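Local coordinates for protein hepatocyte growth factor-regulated tyrosine kinase substrate (Drosophila melanogaster, PDB 1DVP) that drives endosome membrane invagination and multivesicular body formation, promotes degradation of active tyrosine kinase receptors, possibly by sorting them into these bodies, and binds ubiquitin and phosphatidylinositol, at residues A[30-44]-A[68-81]. Sequence-based numbering, arbitrary orientation.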
ATOM      1  N   CYS A  30     -17.361   9.739 -15.105  1.00 22.14           N
ATOM      2  CA  CYS A  30     -16.762   8.545 -15.715  1.00 22.57           C
ATOM      3  C   CYS A  30     -17.507   7.273 -15.323  1.00 23.01           C
ATOM      4  O   CYS A  30     -17.798   6.454 -16.174  1.00 22.85           O
ATOM      5  CB  CYS A  30     -15.291   8.446 -15.323  1.00 22.56           C
ATOM      6  SG  CYS A  30     -14.362   9.825 -15.995  1.00 22.51           S
ATOM      7  N   ASP A  31     -17.807   7.094 -14.040  1.00 23.67           N
ATOM      8  CA  ASP A  31     -18.575   5.921 -13.597  1.00 24.48           C
ATOM      9  C   ASP A  31     -19.976   5.864 -14.254  1.00 25.28           C
ATOM     10  O   ASP A  31     -20.426   4.794 -14.705  1.00 24.85           O
ATOM     11  CB  ASP A  31     -18.728   5.936 -12.065  1.00 24.16           C
ATOM     12  CG  ASP A  31     -17.444   5.481 -11.344  1.00 24.20           C
ATOM     13  OD1 ASP A  31     -16.633   4.760 -11.979  1.00 23.51           O
ATOM     14  OD2 ASP A  31     -17.276   5.832 -10.163  1.00 23.02           O
ATOM     15  N   GLU A  32     -20.680   7.012 -14.295  1.00 26.55           N
ATOM     16  CA  GLU A  32     -22.028   7.030 -14.899  1.00 27.44           C
ATOM     17  C   GLU A  32     -21.976   6.546 -16.347  1.00 28.05           C
ATOM     18  O   GLU A  32     -22.877   5.845 -16.776  1.00 28.26           O
ATOM     19  CB  GLU A  32     -22.685   8.429 -14.823  1.00 28.06           C
ATOM     20  CG  GLU A  32     -22.814   8.931 -13.382  1.00 28.67           C
ATOM     21  CD  GLU A  32     -23.350  10.367 -13.189  1.00 28.96           C
ATOM     22  OE1 GLU A  32     -22.699  11.370 -13.591  1.00 28.73           O
ATOM     23  OE2 GLU A  32     -24.435  10.475 -12.579  1.00 29.43           O
ATOM     24  N   ILE A  33     -20.922   6.875 -17.089  1.00 28.54           N
ATOM     25  CA  ILE A  33     -20.836   6.427 -18.473  1.00 29.29           C
ATOM     26  C   ILE A  33     -20.498   4.932 -18.524  1.00 29.90           C
ATOM     27  O   ILE A  33     -21.136   4.135 -19.244  1.00 29.80           O
ATOM     28  CB  ILE A  33     -19.768   7.231 -19.246  1.00 29.08           C
ATOM     29  CG1 ILE A  33     -20.188   8.705 -19.312  1.00 29.24           C
ATOM     30  CG2 ILE A  33     -19.566   6.641 -20.637  1.00 29.00           C
ATOM     31  CD1 ILE A  33     -19.140   9.622 -20.067  1.00 29.20           C
ATOM     32  N   ASN A  34     -19.509   4.557 -17.727  1.00 30.39           N
ATOM     33  CA  ASN A  34     -19.057   3.173 -17.649  1.00 31.20           C
ATOM     34  C   ASN A  34     -20.201   2.247 -17.217  1.00 32.01           C
ATOM     35  O   ASN A  34     -20.325   1.148 -17.730  1.00 31.61           O
ATOM     36  CB  ASN A  34     -17.873   3.079 -16.676  1.00 30.52           C
ATOM     37  CG  ASN A  34     -16.561   3.679 -17.258  1.00 29.99           C
ATOM     38  OD1 ASN A  34     -15.656   4.007 -16.505  1.00 29.72           O
ATOM     39  ND2 ASN A  34     -16.467   3.801 -18.580  1.00 29.25           N
ATOM     40  N   GLN A  35     -21.055   2.712 -16.300  1.00 33.09           N
ATOM     41  CA  GLN A  35     -22.167   1.883 -15.836  1.00 34.40           C
ATOM     42  C   GLN A  35     -23.464   1.988 -16.670  1.00 34.98           C
ATOM     43  O   GLN A  35     -24.475   1.405 -16.324  1.00 35.26           O
ATOM     44  CB  GLN A  35     -22.443   2.171 -14.353  1.00 34.63           C
ATOM     45  CG  GLN A  35     -21.340   1.613 -13.435  1.00 35.40           C
ATOM     46  CD  GLN A  35     -21.534   1.937 -11.945  1.00 35.87           C
ATOM     47  OE1 GLN A  35     -21.702   3.111 -11.562  1.00 36.25           O
ATOM     48  NE2 GLN A  35     -21.489   0.885 -11.086  1.00 36.07           N
ATOM     49  N   LYS A  36     -23.411   2.728 -17.770  1.00 35.86           N
ATOM     50  CA  LYS A  36     -24.552   2.937 -18.666  1.00 36.57           C
ATOM     51  C   LYS A  36     -25.695   3.810 -18.110  1.00 36.90           C
ATOM     52  O   LYS A  36     -26.855   3.667 -18.519  1.00 37.14           O
ATOM     53  CB  LYS A  36     -25.131   1.592 -19.115  1.00 36.94           C
ATOM     54  CG  LYS A  36     -24.111   0.526 -19.481  1.00 37.53           C
ATOM     55  CD  LYS A  36     -23.458   0.789 -20.809  1.00 38.18           C
ATOM     56  CE  LYS A  36     -23.016  -0.534 -21.462  1.00 38.51           C
ATOM     57  NZ  LYS A  36     -21.810  -1.148 -20.833  1.00 38.98           N
ATOM     58  N   ASP A  37     -25.410   4.686 -17.161  1.00 37.24           N
ATOM     59  CA  ASP A  37     -26.467   5.562 -16.658  1.00 37.52           C
ATOM     60  C   ASP A  37     -26.747   6.581 -17.768  1.00 37.40           C
ATOM     61  O   ASP A  37     -27.851   7.079 -17.931  1.00 37.70           O
ATOM     62  CB  ASP A  37     -26.016   6.322 -15.414  1.00 37.58           C
ATOM     63  CG  ASP A  37     -26.054   5.492 -14.164  1.00 37.61           C
ATOM     64  OD1 ASP A  37     -26.522   4.332 -14.212  1.00 37.83           O
ATOM     65  OD2 ASP A  37     -25.611   6.019 -13.114  1.00 37.61           O
ATOM     66  N   VAL A  38     -25.713   6.882 -18.534  1.00 37.49           N
ATOM     67  CA  VAL A  38     -25.814   7.847 -19.606  1.00 37.47           C
ATOM     68  C   VAL A  38     -24.993   7.342 -20.785  1.00 37.45           C
ATOM     69  O   VAL A  38     -23.914   6.759 -20.604  1.00 37.45           O
ATOM     70  CB  VAL A  38     -25.304   9.256 -19.132  1.00 37.25           C
ATOM     71  CG1 VAL A  38     -23.782   9.227 -18.880  1.00 37.21           C
ATOM     72  CG2 VAL A  38     -25.679  10.324 -20.156  1.00 37.55           C
ATOM     73  N   THR A  39     -25.506   7.553 -21.992  1.00 37.45           N
ATOM     74  CA  THR A  39     -24.794   7.113 -23.183  1.00 37.30           C
ATOM     75  C   THR A  39     -23.623   8.018 -23.553  1.00 37.26           C
ATOM     76  O   THR A  39     -23.572   9.187 -23.170  1.00 37.34           O
ATOM     77  CB  THR A  39     -25.729   7.034 -24.448  1.00 37.11           C
ATOM     78  OG1 THR A  39     -25.903   8.343 -25.003  1.00 37.05           O
ATOM     79  CG2 THR A  39     -27.091   6.428 -24.070  1.00 37.28           C
ATOM     80  N   PRO A  40     -22.650   7.467 -24.298  1.00 37.24           N
ATOM     81  CA  PRO A  40     -21.477   8.229 -24.742  1.00 37.01           C
ATOM     82  C   PRO A  40     -21.937   9.407 -25.615  1.00 37.02           C
ATOM     83  O   PRO A  40     -21.354  10.482 -25.593  1.00 36.95           O
ATOM     84  CB  PRO A  40     -20.681   7.188 -25.536  1.00 36.98           C
ATOM     85  CG  PRO A  40     -20.962   5.915 -24.774  1.00 36.92           C
ATOM     86  CD  PRO A  40     -22.449   6.019 -24.519  1.00 37.05           C
ATOM     87  N   LYS A  41     -23.002   9.199 -26.380  1.00 37.08           N
ATOM     88  CA  LYS A  41     -23.498  10.262 -27.247  1.00 37.02           C
ATOM     89  C   LYS A  41     -24.090  11.410 -26.484  1.00 36.68           C
ATOM     90  O   LYS A  41     -23.770  12.565 -26.743  1.00 36.73           O
ATOM     91  CB  LYS A  41     -24.541   9.728 -28.214  1.00 37.48           C
ATOM     92  CG  LYS A  41     -24.655  10.574 -29.462  1.00 38.09           C
ATOM     93  CD  LYS A  41     -25.172   9.731 -30.617  1.00 38.50           C
ATOM     94  CE  LYS A  41     -26.601   9.427 -30.417  1.00 38.54           C
ATOM     95  NZ  LYS A  41     -27.347  10.702 -30.498  1.00 39.12           N
ATOM     96  N   ASN A  42     -24.965  11.094 -25.546  1.00 36.29           N
ATOM     97  CA  ASN A  42     -25.599  12.130 -24.749  1.00 36.09           C
ATOM     98  C   ASN A  42     -24.549  12.870 -23.895  1.00 35.86           C
ATOM     99  O   ASN A  42     -24.600  14.098 -23.744  1.00 35.48           O
ATOM    100  CB  ASN A  42     -26.710  11.506 -23.876  1.00 36.24           C
ATOM    101  CG  ASN A  42     -27.987  11.198 -24.680  1.00 36.19           C
ATOM    102  OD1 ASN A  42     -28.861  10.442 -24.230  1.00 36.63           O
ATOM    103  ND2 ASN A  42     -28.087  11.773 -25.863  1.00 36.41           N
ATOM    104  N   ALA A  43     -23.593  12.128 -23.347  1.00 35.55           N
ATOM    105  CA  ALA A  43     -22.553  12.757 -22.534  1.00 35.57           C
ATOM    106  C   ALA A  43     -21.727  13.714 -23.366  1.00 35.57           C
ATOM    107  O   ALA A  43     -21.487  14.852 -22.956  1.00 35.53           O
ATOM    108  CB  ALA A  43     -21.662  11.731 -21.935  1.00 35.25           C
ATOM    109  N   PHE A  44     -21.310  13.261 -24.545  1.00 35.65           N
ATOM    110  CA  PHE A  44     -20.484  14.095 -25.391  1.00 35.84           C
ATOM    111  C   PHE A  44     -21.162  15.353 -25.915  1.00 35.83           C
ATOM    112  O   PHE A  44     -20.491  16.368 -26.119  1.00 35.79           O
ATOM    113  CB  PHE A  44     -19.910  13.289 -26.557  1.00 36.02           C
ATOM    114  CG  PHE A  44     -18.899  14.048 -27.362  1.00 36.28           C
ATOM    115  CD1 PHE A  44     -17.937  14.821 -26.729  1.00 36.09           C
ATOM    116  CD2 PHE A  44     -18.874  13.955 -28.756  1.00 36.33           C
ATOM    117  CE1 PHE A  44     -16.970  15.482 -27.461  1.00 36.19           C
ATOM    118  CE2 PHE A  44     -17.900  14.618 -29.499  1.00 36.35           C
ATOM    119  CZ  PHE A  44     -16.945  15.384 -28.846  1.00 36.29           C
ATOM    120  N   SER A  68     -10.852  13.284 -19.442  1.00 25.02           N
ATOM    121  CA  SER A  68     -11.120  12.224 -18.483  1.00 24.96           C
ATOM    122  C   SER A  68     -11.981  11.091 -18.979  1.00 24.90           C
ATOM    123  O   SER A  68     -11.687   9.942 -18.667  1.00 24.71           O
ATOM    124  CB  SER A  68     -11.754  12.799 -17.206  1.00 25.11           C
ATOM    125  OG  SER A  68     -10.873  13.706 -16.615  1.00 25.32           O
ATOM    126  N   ILE A  69     -13.050  11.376 -19.716  1.00 24.81           N
ATOM    127  CA  ILE A  69     -13.862  10.247 -20.172  1.00 25.01           C
ATOM    128  C   ILE A  69     -13.162   9.491 -21.308  1.00 25.37           C
ATOM    129  O   ILE A  69     -13.323   8.284 -21.451  1.00 25.48           O
ATOM    130  CB  ILE A  69     -15.322  10.682 -20.588  1.00 24.60           C
ATOM    131  CG1 ILE A  69     -15.299  11.630 -21.795  1.00 24.28           C
ATOM    132  CG2 ILE A  69     -16.001  11.395 -19.414  1.00 24.78           C
ATOM    133  CD1 ILE A  69     -16.712  11.851 -22.412  1.00 23.81           C
ATOM    134  N   VAL A  70     -12.355  10.203 -22.097  1.00 25.70           N
ATOM    135  CA  VAL A  70     -11.643   9.553 -23.179  1.00 25.93           C
ATOM    136  C   VAL A  70     -10.651   8.652 -22.505  1.00 26.07           C
ATOM    137  O   VAL A  70     -10.409   7.519 -22.921  1.00 26.12           O
ATOM    138  CB  VAL A  70     -10.873  10.567 -24.080  1.00 26.30           C
ATOM    139  CG1 VAL A  70      -9.793   9.817 -24.945  1.00 26.52           C
ATOM    140  CG2 VAL A  70     -11.844  11.262 -25.002  1.00 26.41           C
ATOM    141  N   LYS A  71     -10.043   9.151 -21.447  1.00 25.98           N
ATOM    142  CA  LYS A  71      -9.075   8.337 -20.759  1.00 26.06           C
ATOM    143  C   LYS A  71      -9.657   7.195 -19.879  1.00 26.28           C
ATOM    144  O   LYS A  71      -9.060   6.103 -19.791  1.00 26.08           O
ATOM    145  CB  LYS A  71      -8.188   9.224 -19.906  1.00 26.17           C
ATOM    146  CG  LYS A  71      -7.194   8.464 -19.103  1.00 26.28           C
ATOM    147  CD  LYS A  71      -6.065   9.351 -18.711  1.00 26.84           C
ATOM    148  CE  LYS A  71      -6.224   9.777 -17.264  1.00 26.98           C
ATOM    149  NZ  LYS A  71      -5.072  10.658 -16.890  1.00 27.97           N
ATOM    150  N   ASN A  72     -10.794   7.449 -19.231  1.00 26.07           N
ATOM    151  CA  ASN A  72     -11.378   6.467 -18.319  1.00 26.27           C
ATOM    152  C   ASN A  72     -12.587   5.680 -18.786  1.00 26.53           C
ATOM    153  O   ASN A  72     -13.078   4.840 -18.040  1.00 26.28           O
ATOM    154  CB  ASN A  72     -11.778   7.147 -16.993  1.00 25.67           C
ATOM    155  CG  ASN A  72     -10.597   7.716 -16.272  1.00 25.57           C
ATOM    156  OD1 ASN A  72      -9.486   7.175 -16.354  1.00 25.21           O
ATOM    157  ND2 ASN A  72     -10.810   8.804 -15.566  1.00 24.98           N
ATOM    158  N   CYS A  73     -13.084   5.943 -19.988  1.00 27.18           N
ATOM    159  CA  CYS A  73     -14.287   5.243 -20.420  1.00 27.69           C
ATOM    160  C   CYS A  73     -14.220   4.312 -21.668  1.00 28.51           C
ATOM    161  O   CYS A  73     -15.244   3.805 -22.124  1.00 28.67           O
ATOM    162  CB  CYS A  73     -15.419   6.273 -20.540  1.00 26.94           C
ATOM    163  SG  CYS A  73     -15.702   7.156 -18.924  1.00 25.25           S
ATOM    164  N   GLY A  74     -13.007   4.088 -22.168  1.00 29.35           N
ATOM    165  CA  GLY A  74     -12.767   3.189 -23.295  1.00 30.46           C
ATOM    166  C   GLY A  74     -13.396   3.401 -24.675  1.00 31.05           C
ATOM    167  O   GLY A  74     -13.792   4.490 -25.067  1.00 31.23           O
ATOM    168  N   ALA A  75     -13.490   2.308 -25.418  1.00 31.91           N
ATOM    169  CA  ALA A  75     -14.021   2.351 -26.778  1.00 32.82           C
ATOM    170  C   ALA A  75     -15.394   2.976 -26.937  1.00 33.30           C
ATOM    171  O   ALA A  75     -15.620   3.695 -27.901  1.00 33.70           O
ATOM    172  CB  ALA A  75     -14.004   0.941 -27.397  1.00 32.54           C
ATOM    173  N   PRO A  76     -16.334   2.725 -26.010  1.00 34.00           N
ATOM    174  CA  PRO A  76     -17.638   3.364 -26.227  1.00 34.48           C
ATOM    175  C   PRO A  76     -17.521   4.898 -26.438  1.00 34.91           C
ATOM    176  O   PRO A  76     -18.232   5.496 -27.258  1.00 34.83           O
ATOM    177  CB  PRO A  76     -18.404   3.002 -24.959  1.00 34.41           C
ATOM    178  CG  PRO A  76     -17.875   1.654 -24.627  1.00 34.26           C
ATOM    179  CD  PRO A  76     -16.377   1.829 -24.845  1.00 33.96           C
ATOM    180  N   VAL A  77     -16.600   5.514 -25.696  1.00 35.41           N
ATOM    181  CA  VAL A  77     -16.382   6.944 -25.793  1.00 36.25           C
ATOM    182  C   VAL A  77     -15.469   7.287 -26.982  1.00 36.74           C
ATOM    183  O   VAL A  77     -15.712   8.246 -27.695  1.00 36.90           O
ATOM    184  CB  VAL A  77     -15.793   7.490 -24.444  1.00 36.07           C
ATOM    185  CG1 VAL A  77     -15.179   8.864 -24.624  1.00 35.88           C
ATOM    186  CG2 VAL A  77     -16.905   7.544 -23.401  1.00 35.95           C
ATOM    187  N   HIS A  78     -14.436   6.489 -27.195  1.00 37.45           N
ATOM    188  CA  HIS A  78     -13.499   6.732 -28.286  1.00 38.54           C
ATOM    189  C   HIS A  78     -14.191   6.753 -29.639  1.00 39.28           C
ATOM    190  O   HIS A  78     -13.887   7.570 -30.498  1.00 39.39           O
ATOM    191  CB  HIS A  78     -12.406   5.663 -28.271  1.00 38.14           C
ATOM    192  CG  HIS A  78     -11.637   5.612 -26.981  1.00 38.06           C
ATOM    193  ND1 HIS A  78     -10.800   4.568 -26.651  1.00 37.69           N
ATOM    194  CD2 HIS A  78     -11.564   6.493 -25.952  1.00 37.80           C
ATOM    195  CE1 HIS A  78     -10.244   4.810 -25.476  1.00 37.69           C
ATOM    196  NE2 HIS A  78     -10.689   5.972 -25.035  1.00 37.44           N
ATOM    197  N   GLU A  79     -15.145   5.861 -29.816  1.00 40.50           N
ATOM    198  CA  GLU A  79     -15.855   5.788 -31.078  1.00 41.55           C
ATOM    199  C   GLU A  79     -16.813   6.946 -31.258  1.00 42.19           C
ATOM    200  O   GLU A  79     -16.986   7.436 -32.375  1.00 42.26           O
ATOM    201  CB  GLU A  79     -16.583   4.453 -31.160  1.00 41.76           C
ATOM    202  CG  GLU A  79     -15.605   3.309 -31.270  1.00 42.13           C
ATOM    203  CD  GLU A  79     -16.174   1.987 -30.810  1.00 42.28           C
ATOM    204  OE1 GLU A  79     -15.384   1.021 -30.729  1.00 42.59           O
ATOM    205  OE2 GLU A  79     -17.394   1.906 -30.522  1.00 42.38           O
ATOM    206  N   GLU A  80     -17.418   7.395 -30.165  1.00 42.91           N
ATOM    207  CA  GLU A  80     -18.348   8.507 -30.223  1.00 43.70           C
ATOM    208  C   GLU A  80     -17.596   9.777 -30.522  1.00 44.21           C
ATOM    209  O   GLU A  80     -18.055  10.607 -31.300  1.00 44.39           O
ATOM    210  CB  GLU A  80     -19.062   8.710 -28.878  1.00 43.65           C
ATOM    211  CG  GLU A  80     -19.810  10.052 -28.795  1.00 43.78           C
ATOM    212  CD  GLU A  80     -21.089  10.069 -29.624  1.00 43.72           C
ATOM    213  OE1 GLU A  80     -21.527  11.153 -30.072  1.00 43.99           O
ATOM    214  OE2 GLU A  80     -21.671   8.984 -29.819  1.00 43.94           O
ATOM    215  N   VAL A  81     -16.431   9.905 -29.894  1.00 44.93           N
ATOM    216  CA  VAL A  81     -15.603  11.094 -30.008  1.00 45.70           C
ATOM    217  C   VAL A  81     -14.704  11.322 -31.243  1.00 46.44           C
ATOM    218  O   VAL A  81     -14.804  12.374 -31.893  1.00 46.62           O
ATOM    219  CB  VAL A  81     -14.711  11.225 -28.741  1.00 45.53           C
ATOM    220  CG1 VAL A  81     -13.719  12.339 -28.911  1.00 45.34           C
ATOM    221  CG2 VAL A  81     -15.587  11.456 -27.501  1.00 45.38           C
TER
HETATM  222  O   HOH W   1     -22.691  13.590 -29.011  1.00 40.53           O
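Glu80 and Phe44 meet because both first torsions set CG opposite the backbone N, chi1 167° in Glu80 and -172° in Phe44, which puts Glu80 CG 3.9 Å from Phe44 CB. A further bend at chi2 turns the Glu80 carboxylate over the first turn of helix 40-51. There it crosses the aliphatic stem of Lys41 at a slant, OE1 3.2 Å from Lys41 CG. Lys41 NZ stays 5.9 Å from Glu80 OE1, its chain bent away at chi3 and chi4, too far for direct charge contact; instead a water bridges, donating to Glu80 OE1 and to Lys41 O. Were Glu80 an alanine, this water would probably lose its carboxylate acceptor, and a gap would open beside Phe44 CB and Pro40 O. Val81 CG2 sits squarely over one face of the Phe44 ring, 4.1 Å from its centroid and 5° off the normal, a CH-pi contact; Phe90 of helix 84-96 touches both residues. Nearer the helix starts, Pro40 CG lies 3.9 Å from Pro76 CB. The axes of segments 40-44 and 74-81 approach to 9.5 Å.

At the other end, segments 30-34 and 68-72 cross. Ile33 runs about perpendicular to Ile69, its CD1 3.7 Å from Ile69 CG2, while its CG2 branch reaches Val77. Cys73 SG fits between Cys30 and Ile33, 3.8 Å from Cys30 CB, with no disulfide. Asn72 abuts Cys30 too, but its OD1 accepts from Asp153 N, and Phe173 of the second subunit packs on both residues.

These successive helices, 23-34 with 40-51 and 56-72 with 74-81, belong to the right-handed superhelix of the VHS domain. With no clear direct hydrogen bond across them, the 671 Å² interface implies cohesion chiefly through apolar packing, with the carboxylate of a partly exposed Glu80 bridged by water to Lys41 O.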